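Local coordinates for protein 3-phytase (Klebsiella pneumoniae, PDB 2WNH) that probably hydrolyses phytate (inositol hexakisphosphate) at its 3-phosphate, as a member of the histidine acid phosphatase family, at residues K172-Q177 / Q226-K231; T213-W218 / S236-L241; K67-G72 / A112-G117. The protein carries 3 engineered substitutions. All blocks are in the same frame, centred on the assembly; numbering follows the deposited sequence. Where two conformers were deposited one is given.

In the fold
Along the chain interaction 3 closes before either of the others opens, and it stands apart from them: its centre is about 37 Å from that of interaction 1 and about 29 Å from that of interaction 2. It joins helix 58-77 to the end of helix 99-112 and the turn that follows; strand 91-95 of the mixed sheet lies between these helices in sequence. Interactions 1 and 2 belong to the helical region and interlock in sequence, 172-177, 213-218, 226-231 and 236-241 alternating between them. With centres about 11 Å apart they touch: Leu227 packs on helix 204-219, and the Lys231 carbonyl probably accepts a hydrogen bond from Gln237. Helix 204-219 thus adjoins both, interaction 2 buried and interaction 1 nearer the surface.

Interaction 1: K172-Q177 / Q226-K231; sequences KQAVCQ and QLAWGK
Trp229 turns its indole toward the end of helix 165-175, where Ala174 and Val175 receive it, and Lys231 reaches the same helix end from two residues further on. Both belong to a type I' beta turn, Ala228 to Lys231, in the helical part of the histidine acid phosphatase fold; positive phi values at Trp229 and Gly230 shape the turn, and Lys231 N closes it onto Ala228 O at 2.8 Å. The orientation of the ring carries much of the contact. Its benzo side leads: Ala174 O lies at the ring edge, near the ring plane, 3.7 Å from Trp229 CE3, so the carbonyl faces the weakly positive rim of the indole and not its pi cloud. Val175 comes in obliquely, its CA 4.0 Å from Trp229 CZ3. One residue before Trp229, Ala228 meets Ala174 methyl to methyl, Ala174 CB to Ala228 CB at 4.3 Å. Across the segments there is no hydrogen bond. Outside them, Arg44 ties the halves together, donating to the Val175 carbonyl and forming a cation-pi contact with Trp229, whose ring also stands edge-to-face with Trp46. Just past the helix, Cys176 is held by its disulfide to Cys182. Lys231 uses the aliphatic root of its side chain. With CG beside its own backbone N (chi1 -56°) and a bend at chi2 (-68°), the chain first lies against the helix end and then carries its ammonium group away from it. As a result one carbon, Lys231 CG, rests by two successive carbonyls, 3.8 Å from Ala174 O and 4.0 Å from Gln173 O.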
ATOM      1  N   LYS B 172      43.899 -20.153 -12.410  1.00 27.13           N
ATOM      2  CA  LYS B 172      45.206 -19.497 -12.519  1.00 28.67           C
ATOM      3  C   LYS B 172      45.119 -18.244 -13.380  1.00 28.40           C
ATOM      4  O   LYS B 172      45.619 -17.183 -12.991  1.00 29.37           O
ATOM      5  CB  LYS B 172      46.255 -20.464 -13.090  1.00 29.10           C
ATOM      6  CG  LYS B 172      47.683 -20.013 -12.836  1.00 30.83           C
ATOM      7  CD  LYS B 172      48.688 -21.015 -13.381  1.00 38.08           C
ATOM      8  CE  LYS B 172      50.110 -20.683 -12.929  1.00 39.57           C
ATOM      9  NZ  LYS B 172      51.017 -21.881 -13.030  1.00 40.81           N
ATOM     10  N   GLN B 173      44.472 -18.371 -14.537  1.00 29.86           N
ATOM     11  CA  GLN B 173      44.258 -17.237 -15.456  1.00 31.02           C
ATOM     12  C   GLN B 173      43.566 -16.047 -14.790  1.00 30.88           C
ATOM     13  O   GLN B 173      43.869 -14.887 -15.100  1.00 31.77           O
ATOM     14  CB  GLN B 173      43.418 -17.673 -16.647  1.00 31.58           C
ATOM     15  CG  GLN B 173      44.151 -18.525 -17.662  1.00 36.07           C
ATOM     16  CD  GLN B 173      43.216 -19.153 -18.693  1.00 38.59           C
ATOM     17  OE1 GLN B 173      43.581 -20.117 -19.364  1.00 43.07           O
ATOM     18  NE2 GLN B 173      42.007 -18.615 -18.816  1.00 38.23           N
ATOM     19  N   ALA B 174      42.631 -16.336 -13.885  1.00 29.68           N
ATOM     20  CA  ALA B 174      41.838 -15.291 -13.242  1.00 29.19           C
ATOM     21  C   ALA B 174      42.601 -14.589 -12.125  1.00 29.37           C
ATOM     22  O   ALA B 174      42.449 -13.376 -11.942  1.00 30.04           O
ATOM     23  CB  ALA B 174      40.514 -15.881 -12.698  1.00 28.21           C
ATOM     24  N   VAL B 175      43.423 -15.337 -11.388  1.00 28.91           N
ATOM     25  CA  VAL B 175      43.970 -14.846 -10.110  1.00 29.78           C
ATOM     26  C   VAL B 175      45.491 -14.604 -10.035  1.00 31.76           C
ATOM     27  O   VAL B 175      45.970 -13.905  -9.131  1.00 31.96           O
ATOM     28  CB  VAL B 175      43.510 -15.710  -8.888  1.00 29.24           C
ATOM     29  CG1 VAL B 175      41.986 -15.926  -8.903  1.00 29.43           C
ATOM     30  CG2 VAL B 175      44.250 -17.056  -8.841  1.00 28.36           C
ATOM     31  N   CYS B 176      46.246 -15.177 -10.968  1.00 33.81           N
ATOM     32  CA  CYS B 176      47.705 -15.044 -10.921  1.00 36.58           C
ATOM     33  C   CYS B 176      48.196 -13.875 -11.751  1.00 38.52           C
ATOM     34  O   CYS B 176      47.705 -13.647 -12.856  1.00 39.04           O
ATOM     35  CB  CYS B 176      48.383 -16.346 -11.350  1.00 36.73           C
ATOM     36  SG  CYS B 176      48.011 -17.711 -10.215  0.70 36.44           S
ATOM     37  N   GLN B 177      49.144 -13.120 -11.198  1.00 41.19           N
ATOM     38  CA  GLN B 177      49.774 -12.019 -11.920  1.00 43.63           C
ATOM     39  C   GLN B 177      50.744 -12.544 -12.961  1.00 45.41           C
ATOM     40  O   GLN B 177      51.507 -13.481 -12.692  1.00 45.33           O
ATOM     41  CB  GLN B 177      50.534 -11.107 -10.969  1.00 43.82           C
ATOM     42  CG  GLN B 177      49.674 -10.364  -9.989  1.00 44.55           C
ATOM     43  CD  GLN B 177      50.462  -9.363  -9.180  1.00 46.61           C
ATOM     44  OE1 GLN B 177      50.729  -8.252  -9.641  1.00 49.70           O
ATOM     45  NE2 GLN B 177      50.832  -9.742  -7.961  1.00 47.43           N
ATOM     46  N   GLN B 226      37.299  -5.333  -9.453  1.00 26.08           N
ATOM     47  CA  GLN B 226      37.521  -5.644  -8.055  1.00 26.01           C
ATOM     48  C   GLN B 226      37.199  -7.100  -7.736  1.00 25.98           C
ATOM     49  O   GLN B 226      37.369  -7.540  -6.599  1.00 24.22           O
ATOM     50  CB  GLN B 226      36.660  -4.741  -7.174  1.00 26.24           C
ATOM     51  CG  GLN B 226      37.086  -3.278  -7.145  1.00 31.20           C
ATOM     52  CD  GLN B 226      36.129  -2.425  -6.332  1.00 35.86           C
ATOM     53  OE1 GLN B 226      35.512  -2.902  -5.373  1.00 40.79           O
ATOM     54  NE2 GLN B 226      35.988  -1.159  -6.715  1.00 37.37           N
ATOM     55  N   LEU B 227      36.705  -7.821  -8.732  1.00 25.31           N
ATOM     56  CA  LEU B 227      36.352  -9.219  -8.555  1.00 26.34           C
ATOM     57  C   LEU B 227      37.601 -10.074  -8.793  1.00 26.60           C
ATOM     58  O   LEU B 227      38.135 -10.670  -7.854  1.00 26.52           O
ATOM     59  CB  LEU B 227      35.184  -9.623  -9.481  1.00 26.08           C
ATOM     60  CG  LEU B 227      34.875 -11.125  -9.585  1.00 26.65           C
ATOM     61  CD1 LEU B 227      34.534 -11.691  -8.201  1.00 29.00           C
ATOM     62  CD2 LEU B 227      33.771 -11.395 -10.583  1.00 26.74           C
ATOM     63  N   ALA B 228      38.070 -10.113 -10.037  1.00 25.95           N
ATOM     64  CA  ALA B 228      39.297 -10.832 -10.372  1.00 26.63           C
ATOM     65  C   ALA B 228      40.108  -9.951 -11.309  1.00 27.04           C
ATOM     66  O   ALA B 228      40.480 -10.380 -12.404  1.00 28.59           O
ATOM     67  CB  ALA B 228      38.978 -12.174 -11.037  1.00 26.32           C
ATOM     68  N   TRP B 229      40.367  -8.720 -10.873  1.00 27.15           N
ATOM     69  CA  TRP B 229      41.210  -7.790 -11.635  1.00 27.92           C
ATOM     70  C   TRP B 229      40.771  -7.665 -13.097  1.00 28.76           C
ATOM     71  O   TRP B 229      41.602  -7.536 -13.998  1.00 28.98           O
ATOM     72  CB  TRP B 229      42.689  -8.205 -11.511  1.00 27.24           C
ATOM     73  CG  TRP B 229      43.137  -8.254 -10.070  1.00 26.58           C
ATOM     74  CD1 TRP B 229      43.630  -7.213  -9.335  1.00 27.82           C
ATOM     75  CD2 TRP B 229      43.096  -9.386  -9.179  1.00 26.40           C
ATOM     76  NE1 TRP B 229      43.910  -7.625  -8.055  1.00 26.05           N
ATOM     77  CE2 TRP B 229      43.586  -8.950  -7.931  1.00 26.90           C
ATOM     78  CE3 TRP B 229      42.698 -10.726  -9.321  1.00 24.28           C
ATOM     79  CZ2 TRP B 229      43.692  -9.805  -6.828  1.00 25.25           C
ATOM     80  CZ3 TRP B 229      42.791 -11.568  -8.224  1.00 25.98           C
ATOM     81  CH2 TRP B 229      43.282 -11.104  -6.994  1.00 25.65           C
ATOM     82  N   GLY B 230      39.458  -7.706 -13.322  1.00 28.33           N
ATOM     83  CA  GLY B 230      38.891  -7.592 -14.662  1.00 27.77           C
ATOM     84  C   GLY B 230      38.910  -8.845 -15.518  1.00 27.46           C
ATOM     85  O   GLY B 230      38.430  -8.820 -16.630  1.00 27.15           O
ATOM     86  N   LYS B 231      39.408  -9.958 -14.989  1.00 27.45           N
ATOM     87  CA  LYS B 231      39.564 -11.173 -15.790  1.00 27.67           C
ATOM     88  C   LYS B 231      38.278 -12.005 -15.942  1.00 27.54           C
ATOM     89  O   LYS B 231      38.189 -12.879 -16.823  1.00 27.63           O
ATOM     90  CB  LYS B 231      40.707 -12.043 -15.234  1.00 28.13           C
ATOM     91  CG  LYS B 231      42.079 -11.359 -15.117  1.00 31.26           C
ATOM     92  CD  LYS B 231      42.670 -11.041 -16.472  1.00 33.59           C
ATOM     93  CE  LYS B 231      44.172 -10.761 -16.377  1.00 38.89           C
ATOM     94  NZ  LYS B 231      44.679 -10.157 -17.653  1.00 41.32           N
TER

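Interaction 2: T213-W218 / S236-L241; sequences TLRLGW and SQITAL
Leu214 of helix 204-219 begins the contact by meeting two residues of the 236-241 segment. Its CB lies 4.0 Å from Ile238 CD1, while its CD1 touches Leu241 CD1 at 3.9 Å, the two leucine side chains crossing at a slant. Ile238 CD1 also comes to 3.7 Å from Leu214 O, a carbonyl already engaged within the helix by Trp218 N. At Arg215, the next residue, the aliphatic root and backbone do the work: Ile238 CG2 sits 3.9 Å from Arg215 CA. The arginine chain bends at chi2 and chi3 and takes its guanidinium off to Asn314 and to a salt bridge with Glu212. One turn on from Leu214, Trp218 adds the third contact of this helix with Ile238, its CB 3.8 Å from Ile238 CG1. With CG anti to its backbone N (chi1 -178°), the indole swings past the isoleucine, which approaches it obliquely; Arg349 makes a cation-pi contact with this ring. Ile238 thus divides its branches, the CG1-CD1 arm reaching Leu214 and Trp218 and the CG2 methyl lying on Arg215. Around this helix-to-helix junction in the helical region of the phosphatase, Leu345 of helix 345-349 touches Ile238, Arg215 and Trp218, and Leu170 of helix 165-175 meets Leu241. No hydrogen bond or salt bridge spans the segments, so the fit rests on the shapes of buried hydrocarbon surfaces, while the arginine's charge is met by partners beyond the contact.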
ATOM      1  N   THR B 213      35.305 -17.230  -2.856  1.00 19.06           N
ATOM      2  CA  THR B 213      35.466 -15.764  -2.829  1.00 18.58           C
ATOM      3  C   THR B 213      35.055 -15.112  -4.165  1.00 18.88           C
ATOM      4  O   THR B 213      34.376 -14.067  -4.178  1.00 18.35           O
ATOM      5  CB  THR B 213      36.913 -15.370  -2.449  1.00 19.13           C
ATOM      6  OG1 THR B 213      37.260 -15.972  -1.188  1.00 20.07           O
ATOM      7  CG2 THR B 213      37.066 -13.847  -2.363  1.00 18.78           C
ATOM      8  N   LEU B 214      35.465 -15.720  -5.275  1.00 17.59           N
ATOM      9  CA  LEU B 214      35.080 -15.214  -6.594  1.00 17.70           C
ATOM     10  C   LEU B 214      33.574 -15.342  -6.807  1.00 17.52           C
ATOM     11  O   LEU B 214      32.938 -14.406  -7.291  1.00 16.52           O
ATOM     12  CB  LEU B 214      35.877 -15.915  -7.702  1.00 18.17           C
ATOM     13  CG  LEU B 214      37.395 -15.678  -7.617  1.00 20.88           C
ATOM     14  CD1 LEU B 214      38.075 -16.559  -8.644  1.00 20.54           C
ATOM     15  CD2 LEU B 214      37.783 -14.221  -7.846  1.00 22.20           C
ATOM     16  N   ARG B 215      33.010 -16.499  -6.438  1.00 16.46           N
ATOM     17  CA  ARG B 215      31.566 -16.711  -6.557  1.00 17.33           C
ATOM     18  C   ARG B 215      30.787 -15.695  -5.732  1.00 17.08           C
ATOM     19  O   ARG B 215      29.774 -15.144  -6.193  1.00 17.03           O
ATOM     20  CB  ARG B 215      31.184 -18.128  -6.104  1.00 16.95           C
ATOM     21  CG  ARG B 215      29.657 -18.367  -6.086  1.00 20.42           C
ATOM     22  CD  ARG B 215      29.067 -18.110  -4.676  1.00 19.22           C
ATOM     23  NE  ARG B 215      29.274 -19.295  -3.838  1.00 19.11           N
ATOM     24  CZ  ARG B 215      28.606 -20.434  -3.993  1.00 20.48           C
ATOM     25  NH1 ARG B 215      27.672 -20.544  -4.925  1.00 20.12           N
ATOM     26  NH2 ARG B 215      28.877 -21.478  -3.218  1.00 21.53           N
ATOM     27  N   LEU B 216      31.239 -15.475  -4.499  1.00 17.45           N
ATOM     28  CA  LEU B 216      30.615 -14.472  -3.612  1.00 16.60           C
ATOM     29  C   LEU B 216      30.768 -13.047  -4.163  1.00 16.10           C
ATOM     30  O   LEU B 216      29.783 -12.296  -4.195  1.00 16.52           O
ATOM     31  CB  LEU B 216      31.163 -14.578  -2.173  1.00 17.92           C
ATOM     32  CG  LEU B 216      30.714 -15.828  -1.397  1.00 19.24           C
ATOM     33  CD1 LEU B 216      31.567 -16.015  -0.155  1.00 17.79           C
ATOM     34  CD2 LEU B 216      29.224 -15.783  -1.060  1.00 19.59           C
ATOM     35  N   GLY B 217      31.964 -12.682  -4.639  1.00 16.88           N
ATOM     36  CA  GLY B 217      32.157 -11.365  -5.301  1.00 16.72           C
ATOM     37  C   GLY B 217      31.296 -11.116  -6.546  1.00 17.25           C
ATOM     38  O   GLY B 217      30.833  -9.972  -6.756  1.00 16.79           O
ATOM     39  N   TRP B 218      31.104 -12.160  -7.371  1.00 16.29           N
ATOM     40  CA  TRP B 218      30.165 -12.119  -8.507  1.00 16.40           C
ATOM     41  C   TRP B 218      28.757 -11.836  -7.988  1.00 16.01           C
ATOM     42  O   TRP B 218      28.056 -10.926  -8.453  1.00 15.23           O
ATOM     43  CB  TRP B 218      30.147 -13.434  -9.321  1.00 17.79           C
ATOM     44  CG  TRP B 218      29.205 -13.314 -10.515  1.00 16.36           C
ATOM     45  CD1 TRP B 218      27.889 -13.708 -10.586  1.00 18.04           C
ATOM     46  CD2 TRP B 218      29.501 -12.679 -11.768  1.00 21.15           C
ATOM     47  NE1 TRP B 218      27.360 -13.373 -11.818  1.00 21.04           N
ATOM     48  CE2 TRP B 218      28.334 -12.755 -12.566  1.00 20.24           C
ATOM     49  CE3 TRP B 218      30.659 -12.085 -12.306  1.00 24.08           C
ATOM     50  CZ2 TRP B 218      28.279 -12.231 -13.873  1.00 22.45           C
ATOM     51  CZ3 TRP B 218      30.602 -11.562 -13.617  1.00 23.04           C
ATOM     52  CH2 TRP B 218      29.418 -11.645 -14.379  1.00 21.33           C
ATOM     53  N   SER B 236      29.199 -17.533 -16.616  1.00 23.02           N
ATOM     54  CA  SER B 236      29.710 -18.832 -17.079  1.00 23.13           C
ATOM     55  C   SER B 236      31.141 -19.066 -16.607  1.00 22.49           C
ATOM     56  O   SER B 236      31.550 -20.202 -16.381  1.00 23.45           O
ATOM     57  CB  SER B 236      29.638 -18.907 -18.602  1.00 23.52           C
ATOM     58  OG  SER B 236      30.499 -17.948 -19.186  1.00 26.25           O
ATOM     59  N   GLN B 237      31.910 -17.992 -16.457  1.00 21.64           N
ATOM     60  CA  GLN B 237      33.285 -18.104 -15.989  1.00 22.29           C
ATOM     61  C   GLN B 237      33.372 -18.474 -14.514  1.00 22.17           C
ATOM     62  O   GLN B 237      34.340 -19.103 -14.095  1.00 21.40           O
ATOM     63  CB  GLN B 237      34.040 -16.807 -16.214  1.00 22.47           C
ATOM     64  CG  GLN B 237      34.355 -16.529 -17.665  1.00 25.28           C
ATOM     65  CD  GLN B 237      34.966 -15.168 -17.829  1.00 24.75           C
ATOM     66  OE1 GLN B 237      34.278 -14.156 -17.733  1.00 25.77           O
ATOM     67  NE2 GLN B 237      36.275 -15.127 -18.062  1.00 30.87           N
ATOM     68  N   ILE B 238      32.382 -18.060 -13.720  1.00 20.97           N
ATOM     69  CA  ILE B 238      32.304 -18.522 -12.327  1.00 20.15           C
ATOM     70  C   ILE B 238      31.918 -19.995 -12.314  1.00 20.06           C
ATOM     71  O   ILE B 238      32.556 -20.802 -11.625  1.00 19.62           O
ATOM     72  CB  ILE B 238      31.296 -17.675 -11.492  1.00 20.02           C
ATOM     73  CG1 ILE B 238      31.779 -16.225 -11.396  1.00 19.80           C
ATOM     74  CG2 ILE B 238      31.076 -18.268 -10.082  1.00 21.16           C
ATOM     75  CD1 ILE B 238      33.045 -16.037 -10.587  1.00 20.33           C
ATOM     76  N   THR B 239      30.882 -20.341 -13.072  1.00 20.87           N
ATOM     77  CA  THR B 239      30.413 -21.732 -13.197  1.00 20.86           C
ATOM     78  C   THR B 239      31.548 -22.701 -13.530  1.00 21.77           C
ATOM     79  O   THR B 239      31.647 -23.791 -12.935  1.00 21.85           O
ATOM     80  CB  THR B 239      29.306 -21.834 -14.265  1.00 21.60           C
ATOM     81  OG1 THR B 239      28.207 -21.009 -13.870  1.00 19.34           O
ATOM     82  CG2 THR B 239      28.834 -23.272 -14.438  1.00 21.64           C
ATOM     83  N   ALA B 240      32.413 -22.294 -14.459  1.00 21.72           N
ATOM     84  CA  ALA B 240      33.549 -23.116 -14.887  1.00 22.23           C
ATOM     85  C   ALA B 240      34.560 -23.408 -13.773  1.00 22.07           C
ATOM     86  O   ALA B 240      35.297 -24.381 -13.870  1.00 24.24           O
ATOM     87  CB  ALA B 240      34.251 -22.440 -16.054  1.00 21.41           C
ATOM     88  N   LEU B 241      34.604 -22.567 -12.735  1.00 20.94           N
ATOM     89  CA  LEU B 241      35.532 -22.740 -11.619  1.00 20.16           C
ATOM     90  C   LEU B 241      34.999 -23.639 -10.510  1.00 20.95           C
ATOM     91  O   LEU B 241      35.778 -24.119  -9.680  1.00 20.41           O
ATOM     92  CB  LEU B 241      35.931 -21.386 -11.021  1.00 20.73           C
ATOM     93  CG  LEU B 241      36.564 -20.406 -12.002  1.00 23.06           C
ATOM     94  CD1 LEU B 241      36.740 -19.031 -11.375  1.00 23.34           C
ATOM     95  CD2 LEU B 241      37.903 -20.956 -12.492  1.00 24.76           C
TER

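Interaction 3: K67-G72 / A112-G117; sequences KGREEG and AFPGCG
The guanidinium of Arg69 meets Pro114 with its edge: Pro114 CG lies near the guanidinium plane, 3.6 Å from Arg69 NH1. This holds for one of two conformers of Arg69 and is to that extent doubtful. A bend at chi3 (-48°), after a chain extended through chi1 and chi2, brings the group there. The other flat group, the Phe113 ring, has the Ala112 methyl on one face, 3.7 Å above the plane and offset toward the rim, and Phe113 also packs against Trp284 of the sheet. The backbones come closest where helix 99-112 ends against helix 58-77, two helices of the alpha/beta part of the histidine phosphatase fold. At Gly72 a side chain would run into Ala112 O, and Gly68 also lies close against Ala112. Gly68 O, already bonded to Gly72 N, also receives a CA-H...O contact from Ala112 CA at 3.2 Å, bent to 122° at the hydrogen. Gly72 CA stands 3.9 Å from Ala112 O, which accepts a hydrogen bond from Arg76. Beyond the helix the chain makes a type II turn, Phe113 to Cys116, tied by disulfide to Cys85. Gly115 O there accepts a hydrogen bond from Arg349 of the second subunit.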
ATOM      1  N   LYS B  67      14.261 -13.192  -1.298  1.00 12.70           N
ATOM      2  CA  LYS B  67      13.832 -14.579  -1.138  1.00 14.33           C
ATOM      3  C   LYS B  67      12.779 -14.720  -0.013  1.00 13.33           C
ATOM      4  O   LYS B  67      11.746 -15.377  -0.217  1.00 13.75           O
ATOM      5  CB  LYS B  67      15.080 -15.450  -0.897  1.00 14.06           C
ATOM      6  CG  LYS B  67      14.819 -16.971  -0.803  1.00 18.29           C
ATOM      7  CD  LYS B  67      14.547 -17.353   0.619  1.00 18.50           C
ATOM      8  CE  LYS B  67      14.522 -18.869   0.803  1.00 19.73           C
ATOM      9  NZ  LYS B  67      14.439 -19.089   2.300  1.00 18.09           N
ATOM     10  N   GLY B  68      13.028 -14.098   1.146  1.00 14.10           N
ATOM     11  CA  GLY B  68      12.096 -14.148   2.278  1.00 14.47           C
ATOM     12  C   GLY B  68      10.719 -13.568   1.911  1.00 13.54           C
ATOM     13  O   GLY B  68       9.680 -14.088   2.328  1.00 13.57           O
ATOM     14  N   ARG B  69      10.713 -12.496   1.144  1.00 13.39           N
ATOM     15  CA  ARG B  69       9.448 -11.840   0.765  1.00 14.18           C
ATOM     16  C   ARG B  69       8.600 -12.761  -0.095  1.00 14.32           C
ATOM     17  O   ARG B  69       7.411 -12.966   0.185  1.00 14.76           O
ATOM     18  CB  ARG B  69       9.705 -10.534  -0.002  0.70 15.07           C
ATOM     19  CG  ARG B  69       8.409  -9.841  -0.465  0.70 18.04           C
ATOM     20  CD  ARG B  69       8.655  -8.570  -1.284  0.70 24.91           C
ATOM     21  NE  ARG B  69       9.620  -7.613  -0.710  0.70 28.12           N
ATOM     22  CZ  ARG B  69       9.665  -7.210   0.558  0.70 33.40           C
ATOM     23  NH1 ARG B  69       8.836  -7.713   1.476  0.70 28.85           N
ATOM     24  NH2 ARG B  69      10.592  -6.324   0.923  0.70 30.01           N
ATOM     25  N   GLU B  70       9.215 -13.355  -1.114  1.00 14.72           N
ATOM     26  CA  GLU B  70       8.465 -14.270  -1.988  1.00 14.43           C
ATOM     27  C   GLU B  70       8.018 -15.520  -1.205  1.00 15.87           C
ATOM     28  O   GLU B  70       6.909 -16.015  -1.408  1.00 14.41           O
ATOM     29  CB  GLU B  70       9.295 -14.615  -3.219  1.00 15.97           C
ATOM     30  CG  GLU B  70       9.688 -13.387  -4.054  1.00 22.83           C
ATOM     31  CD  GLU B  70       8.494 -12.609  -4.614  1.00 34.60           C
ATOM     32  OE1 GLU B  70       7.454 -13.233  -4.938  1.00 36.35           O
ATOM     33  OE2 GLU B  70       8.608 -11.371  -4.754  1.00 36.45           O
ATOM     34  N   GLU B  71       8.865 -15.988  -0.286  1.00 13.82           N
ATOM     35  CA  GLU B  71       8.560 -17.143   0.560  1.00 15.26           C
ATOM     36  C   GLU B  71       7.369 -16.873   1.479  1.00 14.74           C
ATOM     37  O   GLU B  71       6.471 -17.725   1.630  1.00 14.49           O
ATOM     38  CB  GLU B  71       9.792 -17.505   1.401  1.00 15.06           C
ATOM     39  CG  GLU B  71       9.674 -18.860   2.062  1.00 16.72           C
ATOM     40  CD  GLU B  71      10.918 -19.252   2.836  1.00 18.64           C
ATOM     41  OE1 GLU B  71      11.840 -18.421   2.979  1.00 16.55           O
ATOM     42  OE2 GLU B  71      10.922 -20.398   3.340  1.00 16.05           O
ATOM     43  N   GLY B  72       7.358 -15.704   2.127  1.00 12.89           N
ATOM     44  CA  GLY B  72       6.228 -15.373   3.000  1.00 13.72           C
ATOM     45  C   GLY B  72       4.924 -15.297   2.207  1.00 13.82           C
ATOM     46  O   GLY B  72       3.866 -15.782   2.662  1.00 15.20           O
ATOM     47  N   ALA B 112       9.771 -11.701   4.788  1.00 12.44           N
ATOM     48  CA  ALA B 112       8.571 -12.562   4.871  1.00 11.93           C
ATOM     49  C   ALA B 112       7.404 -11.883   5.561  1.00 11.96           C
ATOM     50  O   ALA B 112       6.264 -12.170   5.219  1.00 14.85           O
ATOM     51  CB  ALA B 112       8.888 -13.908   5.554  1.00 13.38           C
ATOM     52  N   PHE B 113       7.689 -10.996   6.527  1.00 13.86           N
ATOM     53  CA  PHE B 113       6.650 -10.323   7.321  1.00 13.50           C
ATOM     54  C   PHE B 113       6.916  -8.826   7.337  1.00 14.60           C
ATOM     55  O   PHE B 113       7.442  -8.293   8.317  1.00 14.50           O
ATOM     56  CB  PHE B 113       6.668 -10.899   8.747  1.00 15.19           C
ATOM     57  CG  PHE B 113       6.545 -12.409   8.782  1.00 15.87           C
ATOM     58  CD1 PHE B 113       5.309 -13.024   8.543  1.00 17.18           C
ATOM     59  CD2 PHE B 113       7.660 -13.208   9.032  1.00 15.67           C
ATOM     60  CE1 PHE B 113       5.187 -14.430   8.568  1.00 15.94           C
ATOM     61  CE2 PHE B 113       7.571 -14.600   9.050  1.00 14.64           C
ATOM     62  CZ  PHE B 113       6.342 -15.227   8.835  1.00 14.66           C
ATOM     63  N   PRO B 114       6.617  -8.149   6.217  1.00 15.37           N
ATOM     64  CA  PRO B 114       7.024  -6.732   6.052  1.00 14.33           C
ATOM     65  C   PRO B 114       6.582  -5.819   7.207  1.00 13.99           C
ATOM     66  O   PRO B 114       5.398  -5.755   7.539  1.00 14.66           O
ATOM     67  CB  PRO B 114       6.359  -6.327   4.737  1.00 16.23           C
ATOM     68  CG  PRO B 114       6.289  -7.657   3.950  1.00 15.71           C
ATOM     69  CD  PRO B 114       5.909  -8.662   5.033  1.00 13.41           C
ATOM     70  N   GLY B 115       7.554  -5.145   7.824  1.00 13.06           N
ATOM     71  CA  GLY B 115       7.313  -4.165   8.885  1.00 14.01           C
ATOM     72  C   GLY B 115       6.807  -4.722  10.203  1.00 13.44           C
ATOM     73  O   GLY B 115       6.375  -3.976  11.067  1.00 16.21           O
ATOM     74  N   CYS B 116       6.854  -6.043  10.350  1.00 12.61           N
ATOM     75  CA  CYS B 116       6.290  -6.714  11.530  1.00 13.51           C
ATOM     76  C   CYS B 116       7.195  -6.795  12.785  1.00 13.94           C
ATOM     77  O   CYS B 116       6.760  -7.307  13.834  1.00 14.40           O
ATOM     78  CB  CYS B 116       5.777  -8.118  11.142  1.00 13.58           C
ATOM     79  SG  CYS B 116       4.406  -8.031   9.998  0.70 11.52           S
ATOM     80  N   GLY B 117       8.421  -6.300  12.691  1.00 13.96           N
ATOM     81  CA  GLY B 117       9.402  -6.403  13.803  1.00 14.60           C
ATOM     82  C   GLY B 117       9.533  -7.803  14.401  1.00 16.14           C
ATOM     83  O   GLY B 117       9.516  -7.962  15.627  1.00 16.09           O
TER